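Local coordinates for protein-tyrosine-phosphatase (Shewanella sp., PDB 2Z72) that probably removes phosphate from phosphotyrosine with a pair of zinc ions, as a cold-active member of the calcineurin-like phosphoesterase family, at residues A[70-84]-A[107-121]. Residues are numbered along the deposited sequence; the frame is centred on the assembly and turned at random.
Sequences IKKVVALSDVHGQYD and GHMVMTGDIFDRGHQ. With ZN (zinc ion), chain B; ZN (zinc ion), chain C.
Strands 72-76 and 108-111 run parallel, axes 4.6 Å apart, in a beta-alpha-beta unit whose strands are joined through helix 83-92; V73 pairs with H108 and L76 with M111, and the backbone bonding carries on with T112 N donating to L76 O. At the strand start the CG2 methyl of I70 sits over one face of the H108 imidazole, 3.7 Å from its centroid, while H108 ND1 is hydrogen-bonded to H144 NE2. On the sheet face turned to helix 83-92, M111 bends at its last torsion (chi3 -72°), which lays CE 4.0 Å from L76 CG and against V79. Beyond the strands both segments turn into the metal site. D78 OD1, H80 NE2 and D114 OD1 bind the first zinc; D114 OD1, 2.3 Å from the second zinc, bridges the two, and N149, H207 and H286 help complete that second site. The zinc bond at NE2 and a bent ND1 bond to F116 O (2.7 Å) together hold the H80 ring's orientation, with D114 O over its centre. Further on, Q121 OE1 accepts from D84 N, and NE2 donates to D84 OD1 from above the carboxylate plane. Water 6, bound by both zincs at 2.0 Å, probably has a lowered pKa, consistent with a metal-activated nucleophile.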
loop_
_atom_site.group_PDB
_atom_site.type_symbol
_atom_site.label_atom_id
_atom_site.label_comp_id
_atom_site.label_asym_id
_atom_site.label_seq_id
_atom_site.Cartn_x
_atom_site.Cartn_y
_atom_site.Cartn_z
ATOM N N ILE A 70 5.232 -18.407 -7.108
ATOM C CA ILE A 70 5.209 -17.967 -5.695
ATOM C C ILE A 70 4.228 -18.830 -4.906
ATOM O O ILE A 70 3.008 -18.829 -5.154
ATOM C CB ILE A 70 4.895 -16.463 -5.602
ATOM C CG1 ILE A 70 5.855 -15.613 -6.452
ATOM C CG2 ILE A 70 4.916 -16.031 -4.156
ATOM C CD1 ILE A 70 7.328 -15.848 -6.267
ATOM N N LYS A 71 4.758 -19.563 -3.947
ATOM C CA LYS A 71 3.959 -20.566 -3.241
ATOM C C LYS A 71 2.861 -19.965 -2.380
ATOM O O LYS A 71 1.773 -20.533 -2.304
ATOM C CB LYS A 71 4.855 -21.507 -2.422
ATOM C CG LYS A 71 5.729 -22.405 -3.340
ATOM C CD LYS A 71 6.616 -23.348 -2.599
ATOM C CE LYS A 71 7.540 -24.181 -3.526
ATOM N NZ LYS A 71 8.183 -23.386 -4.624
ATOM N N LYS A 72 3.144 -18.824 -1.716
ATOM C CA LYS A 72 2.110 -18.316 -0.770
ATOM C C LYS A 72 2.094 -16.810 -0.839
ATOM O O LYS A 72 3.162 -16.178 -0.841
ATOM C CB LYS A 72 2.257 -18.933 0.577
ATOM C CG LYS A 72 3.164 -18.483 1.528
ATOM C CD LYS A 72 3.241 -19.178 2.887
ATOM C CE LYS A 72 4.471 -18.499 3.509
ATOM N NZ LYS A 72 4.824 -19.120 4.783
ATOM N N VAL A 73 0.908 -16.294 -0.873
ATOM C CA VAL A 73 0.691 -14.837 -0.979
ATOM C C VAL A 73 -0.384 -14.466 0.046
ATOM O O VAL A 73 -1.373 -15.190 0.193
ATOM C CB VAL A 73 0.219 -14.450 -2.396
ATOM C CG1 VAL A 73 0.039 -12.919 -2.523
ATOM C CG2 VAL A 73 1.198 -14.898 -3.467
ATOM N N VAL A 74 -0.219 -13.324 0.692
ATOM C CA VAL A 74 -1.272 -12.693 1.470
ATOM C C VAL A 74 -1.520 -11.305 0.920
ATOM O O VAL A 74 -0.602 -10.569 0.530
ATOM C CB VAL A 74 -0.771 -12.733 2.928
ATOM C CG1 VAL A 74 0.463 -11.860 3.170
ATOM C CG2 VAL A 74 -1.871 -12.270 3.845
ATOM N N ALA A 75 -2.795 -10.900 0.869
ATOM C CA ALA A 75 -3.154 -9.595 0.346
ATOM C C ALA A 75 -4.109 -8.886 1.288
ATOM O O ALA A 75 -4.974 -9.516 1.921
ATOM C CB ALA A 75 -3.797 -9.737 -1.030
ATOM N N LEU A 76 -3.967 -7.586 1.346
ATOM C CA LEU A 76 -4.779 -6.707 2.189
ATOM C C LEU A 76 -4.610 -5.298 1.681
ATOM O O LEU A 76 -3.774 -5.015 0.834
ATOM C CB LEU A 76 -4.476 -6.841 3.688
ATOM C CG LEU A 76 -3.076 -6.325 4.124
ATOM C CD1 LEU A 76 -3.003 -6.309 5.647
ATOM C CD2 LEU A 76 -1.928 -7.170 3.621
ATOM N N SER A 77 -5.408 -4.347 2.182
ATOM C CA SER A 77 -5.440 -3.027 1.556
ATOM C C SER A 77 -6.135 -2.010 2.429
ATOM O O SER A 77 -6.830 -2.327 3.375
ATOM C CB SER A 77 -6.280 -3.152 0.285
ATOM O OG SER A 77 -6.041 -2.081 -0.608
ATOM N N ASP A 78 -5.939 -0.745 2.087
ATOM C CA ASP A 78 -6.725 0.379 2.604
ATOM C C ASP A 78 -6.660 0.463 4.125
ATOM O O ASP A 78 -7.643 0.655 4.832
ATOM C CB ASP A 78 -8.176 0.295 2.109
ATOM C CG ASP A 78 -8.261 0.505 0.601
ATOM O OD1 ASP A 78 -8.442 1.640 0.124
ATOM O OD2 ASP A 78 -8.078 -0.509 -0.130
ATOM N N VAL A 79 -5.424 0.376 4.646
ATOM C CA VAL A 79 -5.239 0.545 6.086
ATOM C C VAL A 79 -5.617 1.962 6.549
ATOM O O VAL A 79 -6.088 2.110 7.665
ATOM C CB VAL A 79 -3.789 0.153 6.431
ATOM C CG1 VAL A 79 -3.415 0.524 7.846
ATOM C CG2 VAL A 79 -3.542 -1.326 6.175
ATOM N N HIS A 80 -5.372 2.974 5.718
ATOM C CA HIS A 80 -5.846 4.337 6.027
ATOM C C HIS A 80 -5.465 4.758 7.424
ATOM O O HIS A 80 -6.277 5.160 8.262
ATOM C CB HIS A 80 -7.363 4.448 5.769
ATOM C CG HIS A 80 -7.638 4.563 4.297
ATOM N ND1 HIS A 80 -7.125 5.560 3.527
ATOM C CD2 HIS A 80 -8.418 3.831 3.459
ATOM C CE1 HIS A 80 -7.535 5.413 2.278
ATOM N NE2 HIS A 80 -8.352 4.348 2.178
ATOM N N GLY A 81 -4.184 4.582 7.771
ATOM C CA GLY A 81 -3.646 5.067 9.007
ATOM C C GLY A 81 -4.075 4.326 10.259
ATOM O O GLY A 81 -3.903 4.901 11.365
ATOM N N GLN A 82 -4.595 3.136 10.160
ATOM C CA GLN A 82 -5.036 2.341 11.320
ATOM C C GLN A 82 -3.987 1.272 11.645
ATOM O O GLN A 82 -4.113 0.101 11.307
ATOM C CB GLN A 82 -6.402 1.757 11.062
ATOM C CG GLN A 82 -7.460 2.804 10.878
ATOM C CD GLN A 82 -7.796 3.610 12.112
ATOM O OE1 GLN A 82 -8.338 4.754 11.965
ATOM N NE2 GLN A 82 -7.575 3.123 13.287
ATOM N N TYR A 83 -2.910 1.700 12.284
ATOM C CA TYR A 83 -1.809 0.839 12.654
ATOM C C TYR A 83 -2.201 -0.259 13.613
ATOM O O TYR A 83 -1.871 -1.448 13.433
ATOM C CB TYR A 83 -0.656 1.656 13.244
ATOM C CG TYR A 83 0.467 0.819 13.807
ATOM C CD1 TYR A 83 0.722 0.725 15.141
ATOM C CD2 TYR A 83 1.296 0.118 12.921
ATOM C CE1 TYR A 83 1.755 -0.023 15.657
ATOM C CE2 TYR A 83 2.345 -0.650 13.435
ATOM C CZ TYR A 83 2.567 -0.723 14.774
ATOM O OH TYR A 83 3.627 -1.510 15.214
ATOM N N ASP A 84 -2.954 0.075 14.679
ATOM C CA ASP A 84 -3.311 -0.917 15.652
ATOM C C ASP A 84 -4.089 -2.040 15.013
ATOM O O ASP A 84 -3.866 -3.243 15.340
ATOM C CB ASP A 84 -4.142 -0.315 16.800
ATOM C CG ASP A 84 -3.449 0.783 17.568
ATOM O OD1 ASP A 84 -2.199 0.798 17.623
ATOM O OD2 ASP A 84 -4.186 1.608 18.135
ATOM N N GLY A 107 7.005 -16.251 1.719
ATOM C CA GLY A 107 5.761 -15.739 1.185
ATOM C C GLY A 107 5.895 -14.317 0.676
ATOM O O GLY A 107 6.841 -13.585 1.022
ATOM N N HIS A 108 4.905 -13.898 -0.138
ATOM C CA HIS A 108 4.752 -12.539 -0.594
ATOM C C HIS A 108 3.523 -11.920 0.015
ATOM O O HIS A 108 2.478 -12.538 0.081
ATOM C CB HIS A 108 4.674 -12.449 -2.116
ATOM C CG HIS A 108 5.967 -12.796 -2.786
ATOM N ND1 HIS A 108 6.232 -12.242 -4.031
ATOM C CD2 HIS A 108 6.997 -13.567 -2.454
ATOM C CE1 HIS A 108 7.430 -12.703 -4.417
ATOM N NE2 HIS A 108 7.916 -13.492 -3.500
ATOM N N MET A 109 3.646 -10.659 0.461
ATOM C CA MET A 109 2.525 -9.860 0.856
ATOM C C MET A 109 2.243 -8.824 -0.221
ATOM O O MET A 109 3.191 -8.176 -0.675
ATOM C CB MET A 109 2.846 -9.103 2.181
ATOM C CG MET A 109 1.796 -8.091 2.540
ATOM S SD MET A 109 2.141 -7.203 4.082
ATOM C CE MET A 109 1.822 -8.432 5.268
ATOM N N VAL A 110 0.994 -8.634 -0.604
ATOM C CA VAL A 110 0.612 -7.559 -1.497
ATOM C C VAL A 110 -0.312 -6.638 -0.687
ATOM O O VAL A 110 -1.407 -7.042 -0.313
ATOM C CB VAL A 110 -0.101 -8.011 -2.765
ATOM C CG1 VAL A 110 -0.272 -6.840 -3.696
ATOM C CG2 VAL A 110 0.687 -9.137 -3.463
ATOM N N MET A 111 0.158 -5.440 -0.421
ATOM C CA MET A 111 -0.705 -4.416 0.189
ATOM C C MET A 111 -1.097 -3.463 -0.919
ATOM O O MET A 111 -0.276 -2.695 -1.410
ATOM C CB MET A 111 0.049 -3.693 1.328
ATOM C CG MET A 111 -0.816 -2.558 1.904
ATOM S SD MET A 111 -0.187 -1.881 3.454
ATOM C CE MET A 111 -0.546 -3.208 4.588
ATOM N N THR A 112 -2.339 -3.564 -1.363
ATOM C CA THR A 112 -2.780 -2.891 -2.592
ATOM C C THR A 112 -3.176 -1.436 -2.379
ATOM O O THR A 112 -4.220 -1.004 -2.898
ATOM C CB THR A 112 -3.918 -3.668 -3.272
ATOM O OG1 THR A 112 -4.997 -3.842 -2.392
ATOM C CG2 THR A 112 -3.459 -5.093 -3.664
ATOM N N GLY A 113 -2.339 -0.671 -1.667
ATOM C CA GLY A 113 -2.516 0.778 -1.587
ATOM C C GLY A 113 -3.286 1.295 -0.382
ATOM O O GLY A 113 -3.840 0.569 0.433
ATOM N N ASP A 114 -3.258 2.614 -0.288
ATOM C CA ASP A 114 -4.056 3.410 0.668
ATOM C C ASP A 114 -3.695 3.180 2.104
ATOM O O ASP A 114 -4.516 2.984 2.998
ATOM C CB ASP A 114 -5.561 3.254 0.421
ATOM C CG ASP A 114 -6.091 4.146 -0.674
ATOM O OD1 ASP A 114 -7.407 4.198 -0.761
ATOM O OD2 ASP A 114 -5.319 4.740 -1.431
ATOM N N ILE A 115 -2.369 3.321 2.376
ATOM C CA ILE A 115 -1.871 3.554 3.720
ATOM C C ILE A 115 -2.276 4.924 4.226
ATOM O O ILE A 115 -2.700 5.102 5.363
ATOM C CB ILE A 115 -0.342 3.414 3.785
ATOM C CG1 ILE A 115 0.071 1.954 3.617
ATOM C CG2 ILE A 115 0.190 4.027 5.076
ATOM C CD1 ILE A 115 1.551 1.711 3.498
ATOM N N PHE A 116 -2.110 5.939 3.374
ATOM C CA PHE A 116 -2.396 7.323 3.771
ATOM C C PHE A 116 -3.897 7.585 3.965
ATOM O O PHE A 116 -4.751 6.936 3.380
ATOM C CB PHE A 116 -1.904 8.284 2.728
ATOM C CG PHE A 116 -0.409 8.463 2.678
ATOM C CD1 PHE A 116 0.392 7.725 1.819
ATOM C CD2 PHE A 116 0.191 9.388 3.505
ATOM C CE1 PHE A 116 1.743 7.927 1.797
ATOM C CE2 PHE A 116 1.534 9.572 3.474
ATOM C CZ PHE A 116 2.319 8.871 2.620
ATOM N N ASP A 117 -4.124 8.601 4.787
ATOM C CA ASP A 117 -5.344 9.390 4.945
ATOM C C ASP A 117 -6.377 8.706 5.822
ATOM O O ASP A 117 -6.363 7.502 6.068
ATOM C CB ASP A 117 -5.908 9.763 3.564
ATOM C CG ASP A 117 -5.081 10.781 2.819
ATOM O OD1 ASP A 117 -5.380 10.994 1.603
ATOM O OD2 ASP A 117 -4.172 11.389 3.436
ATOM N N ARG A 118 -7.262 9.569 6.319
ATOM C CA ARG A 118 -8.348 9.319 7.250
ATOM C C ARG A 118 -7.845 9.057 8.655
ATOM O O ARG A 118 -8.284 9.702 9.617
ATOM C CB ARG A 118 -9.327 8.230 6.779
ATOM C CG ARG A 118 -10.494 8.168 7.756
ATOM C CD ARG A 118 -11.521 7.135 7.255
ATOM N NE ARG A 118 -12.499 6.878 8.324
ATOM C CZ ARG A 118 -13.683 6.315 8.145
ATOM N NH1 ARG A 118 -14.054 5.950 6.922
ATOM N NH2 ARG A 118 -14.478 6.136 9.207
ATOM N N GLY A 119 -6.951 8.108 8.841
ATOM C CA GLY A 119 -6.541 7.686 10.169
ATOM C C GLY A 119 -5.408 8.492 10.759
ATOM O O GLY A 119 -4.811 9.347 10.139
ATOM N N HIS A 120 -5.160 8.189 12.020
ATOM C CA HIS A 120 -4.299 8.916 12.919
ATOM C C HIS A 120 -2.945 8.317 13.184
ATOM O O HIS A 120 -2.182 8.886 13.963
ATOM C CB HIS A 120 -5.030 9.135 14.272
ATOM C CG HIS A 120 -5.302 7.878 15.005
ATOM N ND1 HIS A 120 -6.114 6.840 14.598
ATOM C CD2 HIS A 120 -4.759 7.467 16.166
ATOM C CE1 HIS A 120 -6.107 5.837 15.484
ATOM N NE2 HIS A 120 -5.276 6.211 16.438
ATOM N N GLN A 121 -2.636 7.186 12.547
ATOM C CA GLN A 121 -1.388 6.470 12.763
ATOM C C GLN A 121 -0.693 6.210 11.450
ATOM O O GLN A 121 -0.089 5.146 11.204
ATOM C CB GLN A 121 -1.591 5.132 13.493
ATOM C CG GLN A 121 -2.381 5.205 14.802
ATOM C CD GLN A 121 -2.538 3.827 15.439
ATOM O OE1 GLN A 121 -3.311 3.018 14.950
ATOM N NE2 GLN A 121 -1.740 3.593 16.460
HETATM ZN ZN ZN B . -9.035 3.501 0.491
HETATM ZN ZN ZN C . -8.649 4.068 -2.676
HETATM O O HOH W 1 -3.001 -0.075 3.081
HETATM O O HOH W 2 -5.688 1.409 14.439
HETATM O O HOH W 3 -8.671 7.332 13.640
HETATM O O HOH W 4 -4.489 4.371 18.568
HETATM O O HOH W 5 -10.797 2.760 1.401
HETATM O O HOH W 6 -9.916 4.085 -1.179
#